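Local coordinates for protein importin subunit beta-1 (Saccharomyces cerevisiae, PDB 5OWU) that acts in nuclear protein import by associating with importin alpha, the subunit that recognises the classical nuclear localization signal of the cargo, at residues N12-P17 against K54-I59; E697-V702 against I748-A753; A801-I806 against D846-A851. All blocks are in the same frame, centred on the assembly; numbering follows the deposited sequence.

Interaction 1: residues N12-P17 against K54-I59; sequences NSILSP and KLEGRI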
ATOM      1  N   ASN A  12       9.333 -18.763  33.741  1.00 44.70           N
ATOM      2  CA  ASN A  12      10.500 -17.910  33.956  1.00 46.87           C
ATOM      3  C   ASN A  12      10.810 -17.070  32.729  1.00 47.56           C
ATOM      4  O   ASN A  12      11.275 -15.932  32.854  1.00 40.22           O
ATOM      5  CB  ASN A  12      11.718 -18.755  34.322  1.00 47.61           C
ATOM      6  CG  ASN A  12      11.641 -19.304  35.726  1.00 51.39           C
ATOM      7  OD1 ASN A  12      10.864 -18.820  36.547  1.00 57.19           O
ATOM      8  ND2 ASN A  12      12.454 -20.316  36.014  1.00 48.69           N
ATOM      9  N   SER A  13      10.563 -17.614  31.539  1.00 39.62           N
ATOM     10  CA  SER A  13      10.859 -16.893  30.312  1.00 39.64           C
ATOM     11  C   SER A  13      10.060 -15.602  30.214  1.00 34.54           C
ATOM     12  O   SER A  13      10.534 -14.632  29.608  1.00 45.73           O
ATOM     13  CB  SER A  13      10.569 -17.774  29.094  1.00 43.24           C
ATOM     14  OG  SER A  13       9.174 -17.833  28.840  1.00 34.74           O
ATOM     15  N   ILE A  14       8.857 -15.551  30.784  1.00 35.42           N
ATOM     16  CA  ILE A  14       8.045 -14.337  30.666  1.00 36.84           C
ATOM     17  C   ILE A  14       7.767 -13.627  31.987  1.00 40.29           C
ATOM     18  O   ILE A  14       7.341 -12.461  31.963  1.00 42.22           O
ATOM     19  CB  ILE A  14       6.712 -14.615  29.941  1.00 38.00           C
ATOM     20  CG1 ILE A  14       6.047 -15.866  30.502  1.00 36.00           C
ATOM     21  CG2 ILE A  14       6.952 -14.725  28.437  1.00 37.26           C
ATOM     22  CD1 ILE A  14       4.586 -16.023  30.074  1.00 44.35           C
ATOM     23  N   LEU A  15       7.991 -14.256  33.133  1.00 39.16           N
ATOM     24  CA  LEU A  15       7.559 -13.717  34.416  1.00 46.59           C
ATOM     25  C   LEU A  15       8.691 -13.508  35.412  1.00 48.00           C
ATOM     26  O   LEU A  15       8.435 -13.006  36.511  1.00 42.32           O
ATOM     27  CB  LEU A  15       6.510 -14.640  35.052  1.00 41.28           C
ATOM     28  CG  LEU A  15       5.265 -14.952  34.216  1.00 48.60           C
ATOM     29  CD1 LEU A  15       4.405 -16.005  34.907  1.00 54.05           C
ATOM     30  CD2 LEU A  15       4.451 -13.699  33.945  1.00 53.90           C
ATOM     31  N   SER A  16       9.917 -13.873  35.083  1.00 52.90           N
ATOM     32  CA  SER A  16      10.995 -13.686  36.045  1.00 53.55           C
ATOM     33  C   SER A  16      11.379 -12.211  36.105  1.00 48.23           C
ATOM     34  O   SER A  16      11.552 -11.584  35.055  1.00 38.92           O
ATOM     35  CB  SER A  16      12.218 -14.516  35.675  1.00 52.91           C
ATOM     36  OG  SER A  16      13.240 -14.344  36.642  1.00 50.69           O
ATOM     37  N   PRO A  17      11.522 -11.623  37.298  1.00 50.25           N
ATOM     38  CA  PRO A  17      12.029 -10.240  37.372  1.00 52.05           C
ATOM     39  C   PRO A  17      13.449 -10.106  36.866  1.00 53.58           C
ATOM     40  O   PRO A  17      13.894  -8.988  36.579  1.00 59.85           O
ATOM     41  CB  PRO A  17      11.946  -9.905  38.869  1.00 55.99           C
ATOM     42  CG  PRO A  17      11.116 -10.976  39.489  1.00 59.00           C
ATOM     43  CD  PRO A  17      11.267 -12.188  38.635  1.00 56.98           C
ATOM     44  N   LYS A  54       0.664 -21.444  35.691  1.00 38.87           N
ATOM     45  CA  LYS A  54       0.080 -20.121  35.519  1.00 43.52           C
ATOM     46  C   LYS A  54      -0.492 -19.973  34.113  1.00 47.18           C
ATOM     47  O   LYS A  54       0.055 -20.503  33.141  1.00 43.03           O
ATOM     48  CB  LYS A  54       1.126 -19.039  35.770  1.00 41.94           C
ATOM     49  CG  LYS A  54       1.640 -18.995  37.202  1.00 54.19           C
ATOM     50  CD  LYS A  54       2.799 -18.020  37.322  1.00 60.86           C
ATOM     51  CE  LYS A  54       2.454 -16.822  38.182  1.00 69.91           C
ATOM     52  NZ  LYS A  54       2.674 -17.105  39.623  1.00 66.23           N
ATOM     53  N   LEU A  55      -1.594 -19.227  34.014  1.00 34.83           N
ATOM     54  CA  LEU A  55      -2.296 -19.076  32.744  1.00 36.65           C
ATOM     55  C   LEU A  55      -1.369 -18.603  31.633  1.00 36.79           C
ATOM     56  O   LEU A  55      -1.398 -19.131  30.515  1.00 36.40           O
ATOM     57  CB  LEU A  55      -3.454 -18.091  32.895  1.00 49.42           C
ATOM     58  CG  LEU A  55      -4.860 -18.596  33.201  1.00 49.33           C
ATOM     59  CD1 LEU A  55      -5.837 -17.460  32.913  1.00 50.43           C
ATOM     60  CD2 LEU A  55      -5.232 -19.833  32.401  1.00 42.14           C
ATOM     61  N   GLU A  56      -0.550 -17.592  31.916  1.00 32.93           N
ATOM     62  CA  GLU A  56       0.287 -17.031  30.865  1.00 32.71           C
ATOM     63  C   GLU A  56       1.301 -18.041  30.355  1.00 34.05           C
ATOM     64  O   GLU A  56       1.657 -18.010  29.172  1.00 34.60           O
ATOM     65  CB  GLU A  56       0.998 -15.787  31.374  1.00 33.44           C
ATOM     66  CG  GLU A  56       0.084 -14.605  31.528  1.00 42.68           C
ATOM     67  CD  GLU A  56       0.803 -13.434  32.124  1.00 40.45           C
ATOM     68  OE1 GLU A  56       1.825 -13.018  31.545  1.00 38.12           O
ATOM     69  OE2 GLU A  56       0.351 -12.944  33.176  1.00 47.21           O
ATOM     70  N   GLY A  57       1.787 -18.925  31.229  1.00 31.50           N
ATOM     71  CA  GLY A  57       2.696 -19.971  30.788  1.00 31.27           C
ATOM     72  C   GLY A  57       2.020 -20.993  29.896  1.00 32.16           C
ATOM     73  O   GLY A  57       2.629 -21.497  28.952  1.00 29.94           O
ATOM     74  N   ARG A  58       0.756 -21.317  30.186  1.00 29.11           N
ATOM     75  CA  ARG A  58       0.007 -22.253  29.349  1.00 36.84           C
ATOM     76  C   ARG A  58      -0.267 -21.654  27.972  1.00 30.10           C
ATOM     77  O   ARG A  58      -0.056 -22.302  26.929  1.00 28.88           O
ATOM     78  CB  ARG A  58      -1.302 -22.621  30.051  1.00 33.98           C
ATOM     79  CG  ARG A  58      -1.124 -23.179  31.471  1.00 33.19           C
ATOM     80  CD  ARG A  58      -2.451 -23.288  32.211  1.00 34.07           C
ATOM     81  NE  ARG A  58      -3.407 -24.128  31.501  1.00 32.60           N
ATOM     82  CZ  ARG A  58      -4.662 -24.346  31.891  1.00 37.79           C
ATOM     83  NH1 ARG A  58      -5.128 -23.791  32.997  1.00 36.76           N
ATOM     84  NH2 ARG A  58      -5.457 -25.122  31.165  1.00 37.27           N
ATOM     85  N   ILE A  59      -0.745 -20.409  27.954  1.00 32.54           N
ATOM     86  CA  ILE A  59      -0.944 -19.693  26.698  1.00 31.50           C
ATOM     87  C   ILE A  59       0.364 -19.624  25.922  1.00 30.03           C
ATOM     88  O   ILE A  59       0.404 -19.880  24.709  1.00 28.61           O
ATOM     89  CB  ILE A  59      -1.524 -18.296  26.992  1.00 30.27           C
ATOM     90  CG1 ILE A  59      -2.927 -18.433  27.590  1.00 31.04           C
ATOM     91  CG2 ILE A  59      -1.572 -17.431  25.732  1.00 33.82           C
ATOM     92  CD1 ILE A  59      -3.300 -17.338  28.576  1.00 37.80           C
TER

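Interaction 2: residues E697-V702 against I748-A753; sequences ELKPAV and IKVLEA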
ATOM      1  N   GLU A 697      15.050  -2.216   2.596  1.00 51.99           N
ATOM      2  CA  GLU A 697      15.163  -1.157   1.596  1.00 56.56           C
ATOM      3  C   GLU A 697      16.604  -0.916   1.161  1.00 55.09           C
ATOM      4  O   GLU A 697      16.824  -0.297   0.116  1.00 44.55           O
ATOM      5  CB  GLU A 697      14.572   0.152   2.129  1.00 62.96           C
ATOM      6  CG  GLU A 697      13.060   0.135   2.365  1.00 69.54           C
ATOM      7  CD  GLU A 697      12.660  -0.515   3.684  1.00 65.56           C
ATOM      8  OE1 GLU A 697      13.527  -0.672   4.568  1.00 58.91           O
ATOM      9  OE2 GLU A 697      11.473  -0.871   3.839  1.00 71.28           O
ATOM     10  N   LEU A 698      17.587  -1.385   1.933  1.00 43.76           N
ATOM     11  CA  LEU A 698      18.981  -1.183   1.554  1.00 46.52           C
ATOM     12  C   LEU A 698      19.344  -2.014   0.334  1.00 44.78           C
ATOM     13  O   LEU A 698      20.063  -1.538  -0.554  1.00 39.73           O
ATOM     14  CB  LEU A 698      19.899  -1.515   2.729  1.00 46.26           C
ATOM     15  CG  LEU A 698      21.367  -1.121   2.528  1.00 53.35           C
ATOM     16  CD1 LEU A 698      21.541   0.390   2.605  1.00 52.40           C
ATOM     17  CD2 LEU A 698      22.267  -1.813   3.536  1.00 57.16           C
ATOM     18  N   LYS A 699      18.842  -3.245   0.260  1.00 39.48           N
ATOM     19  CA  LYS A 699      19.235  -4.129  -0.836  1.00 40.63           C
ATOM     20  C   LYS A 699      18.979  -3.508  -2.206  1.00 44.27           C
ATOM     21  O   LYS A 699      19.923  -3.431  -3.012  1.00 39.37           O
ATOM     22  CB  LYS A 699      18.525  -5.478  -0.680  1.00 47.55           C
ATOM     23  CG  LYS A 699      18.646  -6.407  -1.873  1.00 48.46           C
ATOM     24  CD  LYS A 699      18.527  -7.873  -1.451  1.00 57.51           C
ATOM     25  CE  LYS A 699      17.918  -8.725  -2.552  1.00 53.23           C
ATOM     26  NZ  LYS A 699      18.203 -10.183  -2.381  1.00 59.68           N
ATOM     27  N   PRO A 700      17.769  -3.054  -2.543  1.00 43.82           N
ATOM     28  CA  PRO A 700      17.585  -2.441  -3.871  1.00 40.82           C
ATOM     29  C   PRO A 700      18.479  -1.233  -4.108  1.00 36.21           C
ATOM     30  O   PRO A 700      19.097  -1.120  -5.178  1.00 39.72           O
ATOM     31  CB  PRO A 700      16.090  -2.075  -3.886  1.00 46.16           C
ATOM     32  CG  PRO A 700      15.641  -2.144  -2.456  1.00 45.64           C
ATOM     33  CD  PRO A 700      16.503  -3.159  -1.799  1.00 53.38           C
ATOM     34  N   ALA A 701      18.591  -0.336  -3.125  1.00 34.61           N
ATOM     35  CA  ALA A 701      19.427   0.848  -3.284  1.00 40.99           C
ATOM     36  C   ALA A 701      20.841   0.469  -3.717  1.00 33.61           C
ATOM     37  O   ALA A 701      21.352   0.959  -4.733  1.00 34.56           O
ATOM     38  CB  ALA A 701      19.459   1.642  -1.978  1.00 41.86           C
ATOM     39  N   VAL A 702      21.472  -0.442  -2.978  1.00 32.69           N
ATOM     40  CA  VAL A 702      22.831  -0.845  -3.328  1.00 31.90           C
ATOM     41  C   VAL A 702      22.862  -1.426  -4.736  1.00 38.43           C
ATOM     42  O   VAL A 702      23.725  -1.070  -5.550  1.00 33.59           O
ATOM     43  CB  VAL A 702      23.382  -1.825  -2.279  1.00 30.29           C
ATOM     44  CG1 VAL A 702      24.750  -2.346  -2.686  1.00 34.29           C
ATOM     45  CG2 VAL A 702      23.472  -1.120  -0.937  1.00 32.67           C
ATOM     46  N   ILE A 748       9.107  -6.257  -6.375  1.00 45.11           N
ATOM     47  CA  ILE A 748       9.138  -5.365  -7.531  1.00 38.18           C
ATOM     48  C   ILE A 748      10.241  -4.328  -7.370  1.00 44.57           C
ATOM     49  O   ILE A 748      10.933  -3.985  -8.333  1.00 41.53           O
ATOM     50  CB  ILE A 748       7.765  -4.698  -7.740  1.00 50.26           C
ATOM     51  CG1 ILE A 748       6.714  -5.737  -8.151  1.00 46.35           C
ATOM     52  CG2 ILE A 748       7.850  -3.579  -8.784  1.00 46.21           C
ATOM     53  CD1 ILE A 748       6.914  -6.336  -9.534  1.00 46.03           C
ATOM     54  N   LYS A 749      10.423  -3.804  -6.155  1.00 41.99           N
ATOM     55  CA  LYS A 749      11.502  -2.845  -5.946  1.00 40.43           C
ATOM     56  C   LYS A 749      12.858  -3.485  -6.226  1.00 46.44           C
ATOM     57  O   LYS A 749      13.713  -2.888  -6.896  1.00 36.18           O
ATOM     58  CB  LYS A 749      11.444  -2.290  -4.524  1.00 45.94           C
ATOM     59  CG  LYS A 749      10.326  -1.280  -4.306  1.00 56.91           C
ATOM     60  CD  LYS A 749      10.696   0.085  -4.873  1.00 60.04           C
ATOM     61  CE  LYS A 749       9.463   0.936  -5.157  1.00 64.52           C
ATOM     62  NZ  LYS A 749       8.726   0.463  -6.365  1.00 59.94           N
ATOM     63  N   VAL A 750      13.062  -4.712  -5.738  1.00 40.66           N
ATOM     64  CA  VAL A 750      14.320  -5.418  -5.972  1.00 41.69           C
ATOM     65  C   VAL A 750      14.555  -5.603  -7.467  1.00 38.20           C
ATOM     66  O   VAL A 750      15.652  -5.343  -7.975  1.00 33.33           O
ATOM     67  CB  VAL A 750      14.323  -6.764  -5.222  1.00 49.76           C
ATOM     68  CG1 VAL A 750      15.612  -7.551  -5.497  1.00 46.19           C
ATOM     69  CG2 VAL A 750      14.166  -6.532  -3.723  1.00 43.34           C
ATOM     70  N   LEU A 751      13.528  -6.041  -8.201  1.00 39.77           N
ATOM     71  CA  LEU A 751      13.699  -6.263  -9.634  1.00 36.78           C
ATOM     72  C   LEU A 751      13.975  -4.954 -10.370  1.00 31.23           C
ATOM     73  O   LEU A 751      14.785  -4.920 -11.307  1.00 33.06           O
ATOM     74  CB  LEU A 751      12.466  -6.961 -10.211  1.00 36.92           C
ATOM     75  CG  LEU A 751      12.234  -8.392  -9.708  1.00 46.75           C
ATOM     76  CD1 LEU A 751      10.891  -8.934 -10.183  1.00 47.03           C
ATOM     77  CD2 LEU A 751      13.362  -9.319 -10.157  1.00 34.44           C
ATOM     78  N   GLU A 752      13.323  -3.864  -9.958  1.00 32.93           N
ATOM     79  CA  GLU A 752      13.610  -2.565 -10.560  1.00 33.57           C
ATOM     80  C   GLU A 752      15.070  -2.174 -10.339  1.00 32.24           C
ATOM     81  O   GLU A 752      15.721  -1.626 -11.241  1.00 31.20           O
ATOM     82  CB  GLU A 752      12.670  -1.502  -9.985  1.00 33.33           C
ATOM     83  CG  GLU A 752      11.233  -1.638 -10.465  1.00 40.67           C
ATOM     84  CD  GLU A 752      10.278  -0.676  -9.789  1.00 46.56           C
ATOM     85  OE1 GLU A 752      10.599  -0.172  -8.691  1.00 45.06           O
ATOM     86  OE2 GLU A 752       9.196  -0.433 -10.362  1.00 40.56           O
ATOM     87  N   ALA A 753      15.604  -2.455  -9.142  1.00 32.44           N
ATOM     88  CA  ALA A 753      17.011  -2.164  -8.873  1.00 31.18           C
ATOM     89  C   ALA A 753      17.931  -3.034  -9.718  1.00 31.51           C
ATOM     90  O   ALA A 753      18.988  -2.575 -10.170  1.00 32.81           O
ATOM     91  CB  ALA A 753      17.325  -2.364  -7.391  1.00 31.99           C
TER

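Interaction 3: residues A801-I806 against D846-A851; sequences AAVGLI and DTARWA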
ATOM      1  N   ALA A 801      13.601   0.946 -20.290  1.00 36.28           N
ATOM      2  CA  ALA A 801      14.935   0.460 -19.955  1.00 35.77           C
ATOM      3  C   ALA A 801      15.141  -0.979 -20.428  1.00 32.73           C
ATOM      4  O   ALA A 801      16.201  -1.312 -20.966  1.00 36.40           O
ATOM      5  CB  ALA A 801      15.172   0.581 -18.454  1.00 34.34           C
ATOM      6  N   ALA A 802      14.140  -1.845 -20.250  1.00 34.48           N
ATOM      7  CA  ALA A 802      14.311  -3.257 -20.602  1.00 37.38           C
ATOM      8  C   ALA A 802      14.444  -3.453 -22.111  1.00 37.27           C
ATOM      9  O   ALA A 802      15.344  -4.164 -22.589  1.00 33.91           O
ATOM     10  CB  ALA A 802      13.137  -4.070 -20.058  1.00 44.14           C
ATOM     11  N   VAL A 803      13.541  -2.849 -22.884  1.00 40.32           N
ATOM     12  CA  VAL A 803      13.647  -2.976 -24.332  1.00 46.59           C
ATOM     13  C   VAL A 803      14.928  -2.290 -24.815  1.00 44.27           C
ATOM     14  O   VAL A 803      15.587  -2.756 -25.766  1.00 41.53           O
ATOM     15  CB  VAL A 803      12.362  -2.423 -24.989  1.00 42.58           C
ATOM     16  CG1 VAL A 803      12.352  -0.908 -25.019  1.00 41.83           C
ATOM     17  CG2 VAL A 803      12.177  -2.992 -26.376  1.00 47.99           C
ATOM     18  N   GLY A 804      15.337  -1.217 -24.131  1.00 33.83           N
ATOM     19  CA  GLY A 804      16.637  -0.625 -24.407  1.00 34.31           C
ATOM     20  C   GLY A 804      17.781  -1.607 -24.219  1.00 40.40           C
ATOM     21  O   GLY A 804      18.707  -1.659 -25.030  1.00 38.77           O
ATOM     22  N   LEU A 805      17.737  -2.394 -23.140  1.00 34.49           N
ATOM     23  CA  LEU A 805      18.737  -3.439 -22.945  1.00 34.30           C
ATOM     24  C   LEU A 805      18.746  -4.411 -24.111  1.00 38.68           C
ATOM     25  O   LEU A 805      19.818  -4.825 -24.579  1.00 32.59           O
ATOM     26  CB  LEU A 805      18.471  -4.202 -21.646  1.00 35.93           C
ATOM     27  CG  LEU A 805      18.949  -3.583 -20.338  1.00 34.17           C
ATOM     28  CD1 LEU A 805      18.382  -4.374 -19.171  1.00 36.38           C
ATOM     29  CD2 LEU A 805      20.474  -3.551 -20.281  1.00 31.26           C
ATOM     30  N   ILE A 806      17.561  -4.812 -24.583  1.00 36.06           N
ATOM     31  CA  ILE A 806      17.512  -5.736 -25.719  1.00 36.24           C
ATOM     32  C   ILE A 806      18.302  -5.155 -26.887  1.00 36.77           C
ATOM     33  O   ILE A 806      19.164  -5.822 -27.490  1.00 41.91           O
ATOM     34  CB  ILE A 806      16.052  -6.037 -26.107  1.00 48.21           C
ATOM     35  CG1 ILE A 806      15.317  -6.697 -24.935  1.00 39.69           C
ATOM     36  CG2 ILE A 806      16.004  -6.948 -27.333  1.00 50.26           C
ATOM     37  CD1 ILE A 806      13.825  -6.949 -25.185  1.00 44.65           C
ATOM     38  N   ASP A 846      10.293   4.857 -29.327  1.00 54.94           N
ATOM     39  CA  ASP A 846      11.531   5.004 -30.084  1.00 59.66           C
ATOM     40  C   ASP A 846      12.538   3.933 -29.681  1.00 56.66           C
ATOM     41  O   ASP A 846      13.155   3.281 -30.538  1.00 52.87           O
ATOM     42  CB  ASP A 846      12.123   6.400 -29.861  1.00 63.90           C
ATOM     43  CG  ASP A 846      11.184   7.518 -30.293  1.00 77.46           C
ATOM     44  OD1 ASP A 846      10.340   7.287 -31.188  1.00 71.99           O
ATOM     45  OD2 ASP A 846      11.298   8.632 -29.738  1.00 69.09           O
ATOM     46  N   THR A 847      12.719   3.740 -28.373  1.00 52.62           N
ATOM     47  CA  THR A 847      13.621   2.696 -27.901  1.00 46.06           C
ATOM     48  C   THR A 847      13.181   1.329 -28.407  1.00 47.70           C
ATOM     49  O   THR A 847      14.014   0.515 -28.820  1.00 49.19           O
ATOM     50  CB  THR A 847      13.687   2.708 -26.373  1.00 44.30           C
ATOM     51  OG1 THR A 847      14.011   4.029 -25.911  1.00 49.73           O
ATOM     52  CG2 THR A 847      14.750   1.733 -25.870  1.00 39.87           C
ATOM     53  N   ALA A 848      11.870   1.062 -28.397  1.00 49.86           N
ATOM     54  CA  ALA A 848      11.371  -0.214 -28.906  1.00 52.06           C
ATOM     55  C   ALA A 848      11.672  -0.369 -30.391  1.00 53.41           C
ATOM     56  O   ALA A 848      11.949  -1.477 -30.862  1.00 44.49           O
ATOM     57  CB  ALA A 848       9.869  -0.336 -28.651  1.00 55.56           C
ATOM     58  N   ARG A 849      11.614   0.729 -31.146  1.00 66.56           N
ATOM     59  CA  ARG A 849      11.992   0.676 -32.555  1.00 65.95           C
ATOM     60  C   ARG A 849      13.458   0.290 -32.703  1.00 60.99           C
ATOM     61  O   ARG A 849      13.798  -0.611 -33.479  1.00 50.32           O
ATOM     62  CB  ARG A 849      11.709   2.024 -33.223  1.00 74.66           C
ATOM     63  CG  ARG A 849      12.265   2.194 -34.639  1.00 84.92           C
ATOM     64  CD  ARG A 849      11.589   1.277 -35.647  1.00 97.46           C
ATOM     65  NE  ARG A 849      11.686   1.813 -37.005  1.00111.30           N
ATOM     66  CZ  ARG A 849      11.101   1.278 -38.073  1.00114.79           C
ATOM     67  NH1 ARG A 849      10.367   0.179 -37.960  1.00113.23           N
ATOM     68  NH2 ARG A 849      11.249   1.848 -39.263  1.00112.12           N
ATOM     69  N   TRP A 850      14.344   0.966 -31.962  1.00 48.92           N
ATOM     70  CA  TRP A 850      15.758   0.594 -31.966  1.00 49.97           C
ATOM     71  C   TRP A 850      15.932  -0.892 -31.660  1.00 45.78           C
ATOM     72  O   TRP A 850      16.657  -1.613 -32.365  1.00 53.27           O
ATOM     73  CB  TRP A 850      16.507   1.475 -30.960  1.00 49.91           C
ATOM     74  CG  TRP A 850      17.837   0.952 -30.473  1.00 54.53           C
ATOM     75  CD1 TRP A 850      18.122   0.494 -29.216  1.00 44.24           C
ATOM     76  CD2 TRP A 850      19.057   0.858 -31.219  1.00 52.95           C
ATOM     77  NE1 TRP A 850      19.441   0.112 -29.137  1.00 47.32           N
ATOM     78  CE2 TRP A 850      20.038   0.325 -30.351  1.00 57.23           C
ATOM     79  CE3 TRP A 850      19.419   1.168 -32.534  1.00 59.25           C
ATOM     80  CZ2 TRP A 850      21.352   0.093 -30.760  1.00 48.29           C
ATOM     81  CZ3 TRP A 850      20.725   0.937 -32.937  1.00 49.79           C
ATOM     82  CH2 TRP A 850      21.674   0.404 -32.053  1.00 55.80           C
ATOM     83  N   ALA A 851      15.235  -1.377 -30.631  1.00 46.78           N
ATOM     84  CA  ALA A 851      15.331  -2.785 -30.254  1.00 52.15           C
ATOM     85  C   ALA A 851      14.850  -3.699 -31.373  1.00 48.13           C
ATOM     86  O   ALA A 851      15.405  -4.784 -31.578  1.00 45.42           O
ATOM     87  CB  ALA A 851      14.520  -3.041 -28.986  1.00 45.91           C
TER

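Interaction 1: residues N12-P17 against K54-I59
Ile14, one residue from the end of helix 3-15, and Gly57, in the first turn of helix 55-67, bring the two backbones closest, with 7.8 Å from CA to CA. The contact joins HEAT 1 to HEAT 2 at the N-terminal end of the superhelix, and it lies at the surface. Leu15 spreads its two methyls over two residues. Its CD1 packs on the aliphatic run of Lys54, 3.5 Å from Lys54 CD, while the Lys54 chain bends on both sides of CD. The other branch of Leu15, CD2, meets the extended Glu56 chain at its carboxylate, 3.6 Å from Glu56 OE1. Replacing Leu15 with an alanine would probably open a gap beside Lys54 CD and leave the Lys54 and Glu56 side chains freer to turn. Glu11 of helix 3-15 accepts a hydrogen bond from Lys54 N, the N-cap residue of helix 55-67. Ile14 points its CD1 at the opposite helix: with chi1 at 47°, CG1 sits between the backbone N and carbonyl carbon, and the chain runs on outward to the methyl. That CD1 lies 3.8 Å from Glu56 CB and 4.2 Å from Gly57 N. Its nearest approach is to the backbone, where Ile14 CD1 comes to 3.7 Å from Glu56 O.

Interaction 2: residues E697-V702 against I748-A753
Pro700 and Ala753 are the tightest meeting of two helices that run nearly parallel here; the axes of the short segments 698-702 and 748-753 approach to 8.3 Å at an angle of 15°. The apolar packing comes first. The CB of Pro700 faces the other helix and touches Ala753 CB at 3.7 Å, and the nearest CA atoms across the contact, those of Pro700 and Val750, stand only 4.9 Å apart. Near the start of a helix, as here, a proline costs no backbone hydrogen bond that the helix needs. One residue earlier, Lys699 runs obliquely past Val750. With chi1 at 170° its CG stands opposite the backbone N, and the extended methylenes beyond carry CE to 3.9 Å from Val750 CG1. Ala731 of helix 718-732 touches both of these side chains, so the lysine methylenes add to an apolar corner.

The carbon-to-oxygen contacts form a second group. Ala753 CB presses on Pro700 O at 3.1 Å, a close approach for a methyl, and this carbonyl also has a weak hydrogen bond from Ser704 OG. In turn, Pro700 CB lies 3.9 Å from Lys749 O.

The salt bridge between Lys749 and Glu752 stays within helix 741-764. Lys749 turns its end away from helix 698-713 and bonds Glu752, one turn on, NZ to OE1 at 3.1 Å; NZ comes from the syn side, 28° out of the carboxylate plane. Close parallel packing between the second helices of successive repeats, here HEAT 16 and HEAT 17, is characteristic of a HEAT-repeat solenoid.

Interaction 3: residues A801-I806 against D846-A851
Neighbouring HEAT repeats stack their second helices side by side, and Val803 and Ala851 meet where HEAT 18 does this with HEAT 19. The segments 801-806 and 846-851 run in much the same direction, their axes 8.0 Å apart at closest approach with an angle of 23°. Three pairs of CA atoms, Val803 with Ala848, Gly804 with Thr847 and Ile806 with Ala851, lie 5.7 to 5.8 Å apart. The small residues Gly804, Ala848 and Ala851 probably allow this spacing.

Val803 is the central wedge. A chi1 of 77° sets CG1 between the backbone N and the carbonyl carbon, toward Thr847, where it meets Thr847 CG2 at 3.7 Å. The same torsion puts CG2 opposite the backbone N, over Ala848 and 3.5 Å from Ala851 CB. The Ala851 methyl also rests on the backbone, 3.4 Å from Val803 O, so it touches the carbonyl and a methyl of the same residue. Ile806 follows one turn later along helix 796-812 and borders this methyl more loosely.

Around the contact, Trp850 continues the link between the two helices: its NE1 hydrogen-bonds to Asp808 OD1, and its ring lies against Ala811. Ile806 O is held by Tyr822 OH, from the chain between the two helices, while Ala848 is backed by Thr834 and Arg835 of helix 825-836. Most of the touching residues are buried; Thr847 is partly exposed.

Thr847 divides its two branches by character. OG1 turns back to its own helix and bonds to Ala843 O, satisfying the hydroxyl, and CG2, set opposite the backbone N, faces Gly804. Without a side chain in the way, that methyl comes down to 3.4 Å from Gly804 CA.

In the fold
The three contacts follow one another along the chain, each closing before the next opens, and none touches another. Interaction 1 joins HEAT 1 to HEAT 2 near the N-terminus; interactions 2 and 3 join HEAT 16 to HEAT 17 and HEAT 18 to HEAT 19. The centres of interactions 1 and 3 are about 62 Å apart, on opposite sides of the chain's centre, whereas those of interactions 2 and 3 are about 22 Å apart. Helix 741-764 links these last two: it contributes segment 748-753, and its Leu755 touches Ala801 and Leu805. Each contact joins adjacent repeats, as expected of a HEAT-repeat superhelix.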